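Local coordinates for protein sulfoquinovosidase (Escherichia coli, PDB 5AEE) that hydrolyses sulfoquinovosyl diacylglycerides and simple sulfoquinovosides such as sulfoquinovosyl glycerol, releasing sulfoquinovose for breakdown by sulfoglycolysis, at residues V302-K307 with N335-S340; Y508-E513 with E538-G543. The protein carries 1 engineered substitution. All blocks are in the same frame, centred on the assembly; numbering follows the deposited sequence.

Contact 1 (V302-K307 with N335-S340); sequences VMWNWK and NPYVAS. With NSQ (4-nitrophenyl alpha-D-6-sulfoquinovoside), chain E.
Trp304 lays a face of its indole on the amide nitrogen of Asn335: ND2 sits over the centre of the ring system, 3.2 Å from Trp304 CE2, and the amide stands nearly upright on the ring, the planes 79° apart. Asn335 CG lies between its backbone N and carbonyl carbon (chi1 71°), a setting that also lets OD1 accept a hydrogen bond from Tyr337 N at 2.9 Å and close an Asx turn. ND2 is hydrogen-bonded to the hydroxyl of Tyr333. The same amide meets Trp306, whose CZ2 is 3.4 Å from Asn335 OD1, while Trp306 NE1 donates to Tyr337 O at 3.0 Å in a bent bond. The backbones are tied by a straighter bond, Ala339 N to Trp304 O at 2.8 Å, beside the Trp304 CB methylene, which packs on the Ala339 CB methyl. CG of Trp304 is anti to the carbonyl carbon (chi1 -59°), which carries NE1 to the ligand's sulfonate, 3.0 Å from NSQ O13, where Val302 N also donates at 2.8 Å. O13 would probably lose one of these two donors, and the Asn335 amide its indole cover, if an alanine stood at Trp304. Arg301 adds a further hydrogen bond to the ligand, and the whole is the sulfonate-recognition site of a sulfoquinovosidase, built on loops of the family 31 TIM barrel.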
ATOM      1  N   VAL A 302     -18.238  10.090   5.479  1.00 24.77           N
ATOM      2  CA  VAL A 302     -17.893  10.826   6.693  1.00 24.88           C
ATOM      3  C   VAL A 302     -18.086  12.282   6.315  1.00 23.55           C
ATOM      4  O   VAL A 302     -17.913  12.640   5.136  1.00 24.56           O
ATOM      5  CB  VAL A 302     -16.445  10.544   7.070  1.00 26.03           C
ATOM      6  CG1 VAL A 302     -16.020  11.389   8.265  1.00 24.45           C
ATOM      7  CG2 VAL A 302     -16.285   9.059   7.404  1.00 26.01           C
ATOM      8  N   MET A 303     -18.432  13.093   7.280  1.00 25.06           N
ATOM      9  CA  MET A 303     -18.423  14.576   7.092  1.00 25.66           C
ATOM     10  C   MET A 303     -16.998  15.034   7.219  1.00 25.04           C
ATOM     11  O   MET A 303     -16.387  14.984   8.321  1.00 27.09           O
ATOM     12  CB  MET A 303     -19.273  15.267   8.150  1.00 30.32           C
ATOM     13  CG  MET A 303     -19.243  16.796   8.071  1.00 35.84           C
ATOM     14  SD  MET A 303     -19.636  17.404   6.397  1.00 36.22           S
ATOM     15  CE  MET A 303     -21.295  16.707   6.339  1.00 31.20           C
ATOM     16  N   TRP A 304     -16.433  15.511   6.136  1.00 21.43           N
ATOM     17  CA  TRP A 304     -14.972  15.886   6.151  1.00 22.42           C
ATOM     18  C   TRP A 304     -14.583  17.211   6.773  1.00 25.54           C
ATOM     19  O   TRP A 304     -13.975  18.125   6.166  1.00 29.34           O
ATOM     20  CB  TRP A 304     -14.354  15.757   4.758  1.00 22.22           C
ATOM     21  CG  TRP A 304     -14.397  14.446   4.119  1.00 23.33           C
ATOM     22  CD1 TRP A 304     -14.968  13.270   4.561  1.00 23.95           C
ATOM     23  CD2 TRP A 304     -13.876  14.151   2.839  1.00 25.78           C
ATOM     24  NE1 TRP A 304     -14.785  12.275   3.639  1.00 25.69           N
ATOM     25  CE2 TRP A 304     -14.120  12.783   2.580  1.00 24.60           C
ATOM     26  CE3 TRP A 304     -13.180  14.893   1.914  1.00 26.46           C
ATOM     27  CZ2 TRP A 304     -13.751  12.170   1.421  1.00 27.90           C
ATOM     28  CZ3 TRP A 304     -12.791  14.264   0.747  1.00 26.55           C
ATOM     29  CH2 TRP A 304     -13.050  12.916   0.529  1.00 29.94           C
ATOM     30  N   ASN A 305     -14.817  17.287   8.079  1.00 27.51           N
ATOM     31  CA  ASN A 305     -14.428  18.396   8.872  1.00 26.09           C
ATOM     32  C   ASN A 305     -14.036  17.797  10.195  1.00 29.01           C
ATOM     33  O   ASN A 305     -14.884  17.245  10.923  1.00 31.39           O
ATOM     34  CB  ASN A 305     -15.597  19.374   9.035  1.00 29.84           C
ATOM     35  CG  ASN A 305     -15.146  20.676   9.630  1.00 34.08           C
ATOM     36  OD1 ASN A 305     -14.393  21.451   9.011  1.00 34.04           O
ATOM     37  ND2 ASN A 305     -15.520  20.887  10.878  1.00 39.54           N
ATOM     38  N   TRP A 306     -12.762  17.940  10.503  1.00 25.19           N
ATOM     39  CA  TRP A 306     -12.062  17.073  11.422  1.00 25.48           C
ATOM     40  C   TRP A 306     -12.163  17.600  12.819  1.00 24.97           C
ATOM     41  O   TRP A 306     -11.194  17.965  13.419  1.00 25.00           O
ATOM     42  CB  TRP A 306     -10.631  16.916  11.010  1.00 22.83           C
ATOM     43  CG  TRP A 306     -10.575  16.583   9.505  1.00 22.55           C
ATOM     44  CD1 TRP A 306      -9.858  17.265   8.582  1.00 25.25           C
ATOM     45  CD2 TRP A 306     -11.252  15.551   8.811  1.00 23.92           C
ATOM     46  NE1 TRP A 306     -10.027  16.727   7.347  1.00 25.00           N
ATOM     47  CE2 TRP A 306     -10.872  15.650   7.461  1.00 25.40           C
ATOM     48  CE3 TRP A 306     -12.111  14.515   9.188  1.00 26.07           C
ATOM     49  CZ2 TRP A 306     -11.376  14.827   6.500  1.00 27.13           C
ATOM     50  CZ3 TRP A 306     -12.591  13.666   8.210  1.00 25.26           C
ATOM     51  CH2 TRP A 306     -12.229  13.811   6.905  1.00 26.02           C
ATOM     52  N   LYS A 307     -13.373  17.470  13.352  1.00 26.93           N
ATOM     53  CA  LYS A 307     -13.670  17.879  14.706  1.00 29.29           C
ATOM     54  C   LYS A 307     -14.752  16.950  15.201  1.00 27.39           C
ATOM     55  O   LYS A 307     -15.672  16.622  14.491  1.00 25.12           O
ATOM     56  CB  LYS A 307     -14.187  19.324  14.602  1.00 35.77           C
ATOM     57  CG  LYS A 307     -14.436  20.028  15.900  1.00 50.20           C
ATOM     58  CD  LYS A 307     -15.115  21.376  15.596  1.00 62.91           C
ATOM     59  CE  LYS A 307     -16.242  21.717  16.578  1.00 70.22           C
ATOM     60  NZ  LYS A 307     -15.808  21.918  17.994  1.00 71.79           N
ATOM     61  N   ASN A 335      -8.693  12.775   6.597  1.00 23.39           N
ATOM     62  CA  ASN A 335      -7.951  12.835   5.365  1.00 22.25           C
ATOM     63  C   ASN A 335      -7.373  14.251   5.184  1.00 22.67           C
ATOM     64  O   ASN A 335      -7.670  15.114   5.953  1.00 23.31           O
ATOM     65  CB  ASN A 335      -8.753  12.252   4.227  1.00 18.36           C
ATOM     66  CG  ASN A 335      -9.921  13.094   3.797  1.00 21.90           C
ATOM     67  OD1 ASN A 335      -9.820  14.285   3.536  1.00 22.73           O
ATOM     68  ND2 ASN A 335     -11.106  12.433   3.712  1.00 24.16           N
ATOM     69  N   PRO A 336      -6.583  14.493   4.142  1.00 24.98           N
ATOM     70  CA  PRO A 336      -5.967  15.790   4.081  1.00 26.10           C
ATOM     71  C   PRO A 336      -6.758  16.815   3.197  1.00 25.18           C
ATOM     72  O   PRO A 336      -6.180  17.770   2.651  1.00 26.98           O
ATOM     73  CB  PRO A 336      -4.603  15.482   3.481  1.00 24.25           C
ATOM     74  CG  PRO A 336      -4.880  14.391   2.539  1.00 26.65           C
ATOM     75  CD  PRO A 336      -6.142  13.644   3.046  1.00 26.10           C
ATOM     76  N   TYR A 337      -8.040  16.572   3.064  1.00 23.43           N
ATOM     77  CA  TYR A 337      -8.944  17.434   2.386  1.00 24.51           C
ATOM     78  C   TYR A 337      -9.900  17.976   3.394  1.00 27.10           C
ATOM     79  O   TYR A 337     -10.005  17.423   4.476  1.00 29.57           O
ATOM     80  CB  TYR A 337      -9.617  16.689   1.227  1.00 27.05           C
ATOM     81  CG  TYR A 337      -8.674  15.822   0.433  1.00 29.39           C
ATOM     82  CD1 TYR A 337      -7.388  16.266   0.075  1.00 34.36           C
ATOM     83  CD2 TYR A 337      -9.027  14.500   0.081  1.00 31.16           C
ATOM     84  CE1 TYR A 337      -6.507  15.437  -0.660  1.00 33.42           C
ATOM     85  CE2 TYR A 337      -8.167  13.695  -0.675  1.00 32.04           C
ATOM     86  CZ  TYR A 337      -6.871  14.141  -1.006  1.00 33.51           C
ATOM     87  OH  TYR A 337      -5.954  13.330  -1.740  1.00 29.24           O
ATOM     88  N   VAL A 338     -10.524  19.124   3.076  1.00 27.66           N
ATOM     89  CA  VAL A 338     -11.530  19.719   3.982  1.00 29.35           C
ATOM     90  C   VAL A 338     -12.825  20.158   3.261  1.00 34.84           C
ATOM     91  O   VAL A 338     -12.752  20.946   2.279  1.00 32.96           O
ATOM     92  CB  VAL A 338     -10.919  20.864   4.775  1.00 29.45           C
ATOM     93  CG1 VAL A 338      -9.971  20.300   5.816  1.00 31.41           C
ATOM     94  CG2 VAL A 338     -10.147  21.848   3.852  1.00 28.79           C
ATOM     95  N   ALA A 339     -13.974  19.630   3.747  1.00 30.18           N
ATOM     96  CA  ALA A 339     -15.282  19.887   3.169  1.00 30.28           C
ATOM     97  C   ALA A 339     -15.522  21.376   3.015  1.00 29.63           C
ATOM     98  O   ALA A 339     -15.410  22.122   3.970  1.00 29.65           O
ATOM     99  CB  ALA A 339     -16.366  19.289   4.000  1.00 31.40           C
ATOM    100  N   SER A 340     -15.800  21.798   1.789  1.00 28.29           N
ATOM    101  CA  SER A 340     -15.960  23.222   1.486  1.00 30.68           C
ATOM    102  C   SER A 340     -17.118  23.859   2.208  1.00 30.54           C
ATOM    103  O   SER A 340     -17.169  25.037   2.321  1.00 34.23           O
ATOM    104  CB  SER A 340     -16.093  23.427  -0.036  1.00 29.68           C
ATOM    105  OG  SER A 340     -17.319  22.870  -0.450  1.00 33.20           O
TER
HETATM  106  O12 NSQ E1681     -14.777   8.959   1.836  1.00 24.72           O
HETATM  107  S10 NSQ E1681     -15.534   8.488   3.020  1.00 25.37           S
HETATM  108  O13 NSQ E1681     -15.879   9.488   4.055  1.00 25.85           O
HETATM  109  O11 NSQ E1681     -16.686   7.732   2.532  1.00 23.56           O
HETATM  110  C6  NSQ E1681     -14.552   7.386   3.906  1.00 25.59           C
HETATM  111  C5  NSQ E1681     -14.101   6.139   3.158  1.00 25.03           C
HETATM  112  O5  NSQ E1681     -13.037   6.621   2.276  1.00 23.14           O
HETATM  113  C1  NSQ E1681     -12.268   5.661   1.617  1.00 27.15           C
HETATM  114  C2  NSQ E1681     -11.726   4.597   2.596  1.00 25.96           C
HETATM  115  O2  NSQ E1681     -10.958   3.712   1.829  1.00 23.30           O
HETATM  116  C3  NSQ E1681     -12.889   3.971   3.336  1.00 24.84           C
HETATM  117  O3  NSQ E1681     -12.478   2.965   4.236  1.00 25.41           O
HETATM  118  C4  NSQ E1681     -13.660   5.014   4.111  1.00 26.12           C
HETATM  119  O4  NSQ E1681     -14.817   4.372   4.729  1.00 25.75           O
HETATM  120  O1  NSQ E1681     -13.164   5.089   0.665  1.00 31.37           O
HETATM  121  C25 NSQ E1681     -13.441   5.824  -0.419  1.00 32.64           C
HETATM  122  C26 NSQ E1681     -12.399   6.201  -1.282  1.00 32.08           C
HETATM  123  C27 NSQ E1681     -12.700   7.005  -2.341  1.00 33.42           C
HETATM  124  C28 NSQ E1681     -14.019   7.368  -2.589  1.00 33.94           C
HETATM  125  N32 NSQ E1681     -14.271   8.241  -3.665  1.00 45.13           N
HETATM  126  O33 NSQ E1681     -15.362   8.883  -3.680  1.00 47.76           O
HETATM  127  O34 NSQ E1681     -13.337   8.520  -4.495  1.00 48.37           O
HETATM  128  C29 NSQ E1681     -15.022   6.993  -1.699  1.00 34.77           C
HETATM  129  C30 NSQ E1681     -14.733   6.204  -0.601  1.00 32.78           C
HETATM  130  O   HOH W   1     -14.031  21.803   6.392  1.00 27.04           O

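Contact 2 (Y508-E513 with E538-G543); sequences YTTLFE and EGNRPG. With NSQ (4-nitrophenyl alpha-D-6-sulfoquinovoside), chain E.
The carbonyl oxygen of Tyr508 draws two donors: Thr510 OG1 at 2.8 Å, from two residues along the same loop, and, across the contact, Asn540 N in a weak bond of 3.4 Å. The two loops follow neighbouring strands of the family 31 TIM barrel, 501-505 and 534-536, and meet at the active-site end. Gly539 brings its chain right up to Tyr508; its phi is positive, and a beta carbon there would clash with Tyr508 O.

Asn540 does most of the joining. Its CG is held between the backbone N and the carbonyl carbon (chi1 55°), which turns the amide back over the 508-513 backbone and lets both ends work on Thr510. ND2 donates to Thr510 O at 3.1 Å, from above the carbonyl plane, 38° out of it, and has a further acceptor in Phe298 O; OD1 takes a weak bond from Thr510 N at 2.8 Å. The buried amide is thus used at both its oxygen and its nitrogen. Asn540 CB rests 3.4 Å from Tyr508 OH. The backbone N of Asn540 lies over one face of the Tyr508 ring. The sugar carbon C3 of NSQ lies over the opposite face, so the ring is sandwiched between the loop and the bound sulfoquinovoside, while His537 packs on it edge-to-face.

Farther out, the extended Arg541 chain runs past Thr510, and its guanidinium offers one face to both Thr510 O and Leu511 CD2, the latter 3.6 Å from NH2. Ser297 O and Phe298 O accept from NH2 and NE. In the guanidinium plane, a water accepts from Arg541 NH1 at 3.3 Å and from Phe512 N at 3.1 Å.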
ATOM      1  N   TYR A 508     -15.145  -3.622   1.501  1.00 20.99           N
ATOM      2  CA  TYR A 508     -15.770  -2.310   1.649  1.00 22.99           C
ATOM      3  C   TYR A 508     -16.850  -1.965   0.628  1.00 24.18           C
ATOM      4  O   TYR A 508     -17.969  -1.642   1.023  1.00 23.41           O
ATOM      5  CB  TYR A 508     -14.686  -1.190   1.640  1.00 21.41           C
ATOM      6  CG  TYR A 508     -15.257   0.194   1.644  1.00 20.26           C
ATOM      7  CD1 TYR A 508     -15.638   0.789   2.820  1.00 21.38           C
ATOM      8  CD2 TYR A 508     -15.415   0.906   0.459  1.00 22.62           C
ATOM      9  CE1 TYR A 508     -16.146   2.089   2.811  1.00 22.90           C
ATOM     10  CE2 TYR A 508     -15.939   2.208   0.437  1.00 23.10           C
ATOM     11  CZ  TYR A 508     -16.287   2.815   1.636  1.00 23.24           C
ATOM     12  OH  TYR A 508     -16.860   4.109   1.661  1.00 22.50           O
ATOM     13  N   THR A 509     -16.511  -2.112  -0.666  1.00 24.36           N
ATOM     14  CA  THR A 509     -17.243  -1.551  -1.728  1.00 23.98           C
ATOM     15  C   THR A 509     -18.514  -2.333  -2.040  1.00 26.84           C
ATOM     16  O   THR A 509     -18.486  -3.498  -2.388  1.00 25.27           O
ATOM     17  CB  THR A 509     -16.384  -1.467  -3.003  1.00 23.91           C
ATOM     18  OG1 THR A 509     -15.125  -0.795  -2.672  1.00 23.31           O
ATOM     19  CG2 THR A 509     -17.204  -0.690  -4.140  1.00 23.61           C
ATOM     20  N   THR A 510     -19.629  -1.630  -1.916  1.00 27.43           N
ATOM     21  CA  THR A 510     -20.977  -2.200  -1.857  1.00 23.57           C
ATOM     22  C   THR A 510     -21.733  -1.356  -2.879  1.00 25.32           C
ATOM     23  O   THR A 510     -22.232  -0.268  -2.586  1.00 26.18           O
ATOM     24  CB  THR A 510     -21.567  -1.976  -0.462  1.00 27.69           C
ATOM     25  OG1 THR A 510     -20.598  -2.366   0.505  1.00 31.99           O
ATOM     26  CG2 THR A 510     -22.809  -2.791  -0.310  1.00 31.63           C
ATOM     27  N   LEU A 511     -21.736  -1.839  -4.128  1.00 30.51           N
ATOM     28  CA  LEU A 511     -22.294  -1.114  -5.250  1.00 28.80           C
ATOM     29  C   LEU A 511     -22.924  -2.163  -6.137  1.00 29.44           C
ATOM     30  O   LEU A 511     -22.516  -3.343  -6.135  1.00 26.45           O
ATOM     31  CB  LEU A 511     -21.204  -0.421  -6.057  1.00 31.04           C
ATOM     32  CG  LEU A 511     -20.467   0.709  -5.393  1.00 32.27           C
ATOM     33  CD1 LEU A 511     -19.403   1.228  -6.309  1.00 29.56           C
ATOM     34  CD2 LEU A 511     -21.438   1.797  -5.004  1.00 35.41           C
ATOM     35  N   PHE A 512     -23.912  -1.740  -6.893  1.00 30.15           N
ATOM     36  CA  PHE A 512     -24.456  -2.569  -7.982  1.00 31.51           C
ATOM     37  C   PHE A 512     -24.953  -3.915  -7.493  1.00 35.29           C
ATOM     38  O   PHE A 512     -24.559  -4.944  -7.963  1.00 37.30           O
ATOM     39  CB  PHE A 512     -23.371  -2.820  -9.019  1.00 29.96           C
ATOM     40  CG  PHE A 512     -22.698  -1.586  -9.519  1.00 28.59           C
ATOM     41  CD1 PHE A 512     -23.414  -0.594 -10.129  1.00 34.75           C
ATOM     42  CD2 PHE A 512     -21.332  -1.478  -9.496  1.00 30.18           C
ATOM     43  CE1 PHE A 512     -22.798   0.536 -10.646  1.00 35.42           C
ATOM     44  CE2 PHE A 512     -20.711  -0.354  -9.990  1.00 34.40           C
ATOM     45  CZ  PHE A 512     -21.443   0.661 -10.550  1.00 34.89           C
ATOM     46  N   GLU A 513     -25.725  -4.045  -6.477  1.00 37.62           N
ATOM     47  CA  GLU A 513     -25.979  -5.517  -6.200  1.00 47.11           C
ATOM     48  C   GLU A 513     -24.802  -6.411  -5.625  1.00 41.94           C
ATOM     49  O   GLU A 513     -25.058  -7.563  -5.262  1.00 33.34           O
ATOM     50  CB  GLU A 513     -26.593  -6.288  -7.436  1.00 57.26           C
ATOM     51  CG  GLU A 513     -27.659  -5.554  -8.313  1.00 65.55           C
ATOM     52  CD  GLU A 513     -28.825  -4.894  -7.537  1.00 68.49           C
ATOM     53  OE1 GLU A 513     -29.140  -5.280  -6.384  1.00 70.17           O
ATOM     54  OE2 GLU A 513     -29.437  -3.949  -8.080  1.00 75.26           O
ATOM     55  N   GLU A 538     -17.941  -1.370   8.146  1.00 24.29           N
ATOM     56  CA  GLU A 538     -19.327  -1.462   7.753  1.00 23.30           C
ATOM     57  C   GLU A 538     -19.506  -1.502   6.237  1.00 22.82           C
ATOM     58  O   GLU A 538     -20.442  -2.115   5.797  1.00 25.32           O
ATOM     59  CB  GLU A 538     -20.150  -0.409   8.365  1.00 25.24           C
ATOM     60  CG  GLU A 538     -20.225  -0.578   9.889  1.00 23.81           C
ATOM     61  CD  GLU A 538     -21.194   0.347  10.519  1.00 29.54           C
ATOM     62  OE1 GLU A 538     -21.691   1.299   9.815  1.00 31.47           O
ATOM     63  OE2 GLU A 538     -21.446   0.142  11.733  1.00 30.66           O
ATOM     64  N   GLY A 539     -18.541  -0.963   5.474  1.00 20.56           N
ATOM     65  CA  GLY A 539     -18.674  -0.732   4.058  1.00 24.39           C
ATOM     66  C   GLY A 539     -19.422   0.608   3.816  1.00 22.14           C
ATOM     67  O   GLY A 539     -19.916   1.268   4.764  1.00 24.75           O
ATOM     68  N   ASN A 540     -19.574   0.955   2.549  1.00 21.78           N
ATOM     69  CA  ASN A 540     -20.231   2.238   2.204  1.00 23.59           C
ATOM     70  C   ASN A 540     -21.731   2.227   2.330  1.00 23.90           C
ATOM     71  O   ASN A 540     -22.355   3.288   2.424  1.00 29.51           O
ATOM     72  CB  ASN A 540     -19.890   2.715   0.854  1.00 24.87           C
ATOM     73  CG  ASN A 540     -20.176   1.736  -0.197  1.00 25.09           C
ATOM     74  OD1 ASN A 540     -19.638   0.622  -0.179  1.00 27.12           O
ATOM     75  ND2 ASN A 540     -20.882   2.159  -1.194  1.00 27.27           N
ATOM     76  N   ARG A 541     -22.289   1.038   2.410  1.00 26.65           N
ATOM     77  CA  ARG A 541     -23.742   0.834   2.586  1.00 25.91           C
ATOM     78  C   ARG A 541     -23.930  -0.150   3.664  1.00 24.60           C
ATOM     79  O   ARG A 541     -24.140  -1.366   3.422  1.00 28.48           O
ATOM     80  CB  ARG A 541     -24.358   0.366   1.284  1.00 24.88           C
ATOM     81  CG  ARG A 541     -24.475   1.511   0.336  1.00 27.77           C
ATOM     82  CD  ARG A 541     -24.974   1.069  -1.011  1.00 29.76           C
ATOM     83  NE  ARG A 541     -24.744   2.120  -1.978  1.00 32.31           N
ATOM     84  CZ  ARG A 541     -24.965   1.995  -3.290  1.00 33.12           C
ATOM     85  NH1 ARG A 541     -25.400   0.863  -3.789  1.00 32.57           N
ATOM     86  NH2 ARG A 541     -24.732   3.011  -4.112  1.00 30.29           N
ATOM     87  N   PRO A 542     -23.829   0.326   4.897  1.00 25.72           N
ATOM     88  CA  PRO A 542     -23.893  -0.648   5.985  1.00 27.94           C
ATOM     89  C   PRO A 542     -25.038  -1.626   6.030  1.00 24.48           C
ATOM     90  O   PRO A 542     -24.836  -2.818   6.337  1.00 26.70           O
ATOM     91  CB  PRO A 542     -23.933   0.237   7.216  1.00 28.04           C
ATOM     92  CG  PRO A 542     -23.031   1.339   6.783  1.00 29.58           C
ATOM     93  CD  PRO A 542     -23.510   1.650   5.396  1.00 28.85           C
ATOM     94  N   GLY A 543     -26.232  -1.140   5.710  1.00 25.70           N
ATOM     95  CA  GLY A 543     -27.428  -1.924   5.880  1.00 25.87           C
ATOM     96  C   GLY A 543     -27.558  -2.935   4.760  1.00 28.28           C
ATOM     97  O   GLY A 543     -28.382  -3.802   4.878  1.00 30.97           O
TER
HETATM   98  O12 NSQ E1681     -14.777   8.959   1.836  1.00 24.72           O
HETATM   99  S10 NSQ E1681     -15.534   8.488   3.020  1.00 25.37           S
HETATM  100  O13 NSQ E1681     -15.879   9.488   4.055  1.00 25.85           O
HETATM  101  O11 NSQ E1681     -16.686   7.732   2.532  1.00 23.56           O
HETATM  102  C6  NSQ E1681     -14.552   7.386   3.906  1.00 25.59           C
HETATM  103  C5  NSQ E1681     -14.101   6.139   3.158  1.00 25.03           C
HETATM  104  O5  NSQ E1681     -13.037   6.621   2.276  1.00 23.14           O
HETATM  105  C1  NSQ E1681     -12.268   5.661   1.617  1.00 27.15           C
HETATM  106  C2  NSQ E1681     -11.726   4.597   2.596  1.00 25.96           C
HETATM  107  O2  NSQ E1681     -10.958   3.712   1.829  1.00 23.30           O
HETATM  108  C3  NSQ E1681     -12.889   3.971   3.336  1.00 24.84           C
HETATM  109  O3  NSQ E1681     -12.478   2.965   4.236  1.00 25.41           O
HETATM  110  C4  NSQ E1681     -13.660   5.014   4.111  1.00 26.12           C
HETATM  111  O4  NSQ E1681     -14.817   4.372   4.729  1.00 25.75           O
HETATM  112  O1  NSQ E1681     -13.164   5.089   0.665  1.00 31.37           O
HETATM  113  C25 NSQ E1681     -13.441   5.824  -0.419  1.00 32.64           C
HETATM  114  C26 NSQ E1681     -12.399   6.201  -1.282  1.00 32.08           C
HETATM  115  C27 NSQ E1681     -12.700   7.005  -2.341  1.00 33.42           C
HETATM  116  C28 NSQ E1681     -14.019   7.368  -2.589  1.00 33.94           C
HETATM  117  N32 NSQ E1681     -14.271   8.241  -3.665  1.00 45.13           N
HETATM  118  O33 NSQ E1681     -15.362   8.883  -3.680  1.00 47.76           O
HETATM  119  O34 NSQ E1681     -13.337   8.520  -4.495  1.00 48.37           O
HETATM  120  C29 NSQ E1681     -15.022   6.993  -1.699  1.00 34.77           C
HETATM  121  C30 NSQ E1681     -14.733   6.204  -0.601  1.00 32.78           C
HETATM  122  O   HOH W   2     -25.078   1.082  -7.020  1.00 24.17           O

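How the contacts relate
Both contacts belong to the TIM-barrel domain and face the same bound sulfoquinovoside, yet they do not touch: their centres are 21 Å apart and their nearest atoms about 7 Å. They come in series, contact 1 being complete before contact 2 begins. Contact 1 joins the loop after strand 300-302 to the chain leaving barrel strand 329-334; contact 2 joins loops following the adjacent barrel strands 501-505 and 534-536. Between strands 329-334 and 534-536 lie 282-286 and 257-260. Contact 1 serves the sulfonate end of the substrate and contact 2 the sugar ring, so loops from separate parts of the barrel shape one pocket, with the nucleophile Asp405 near Asn335 of contact 1.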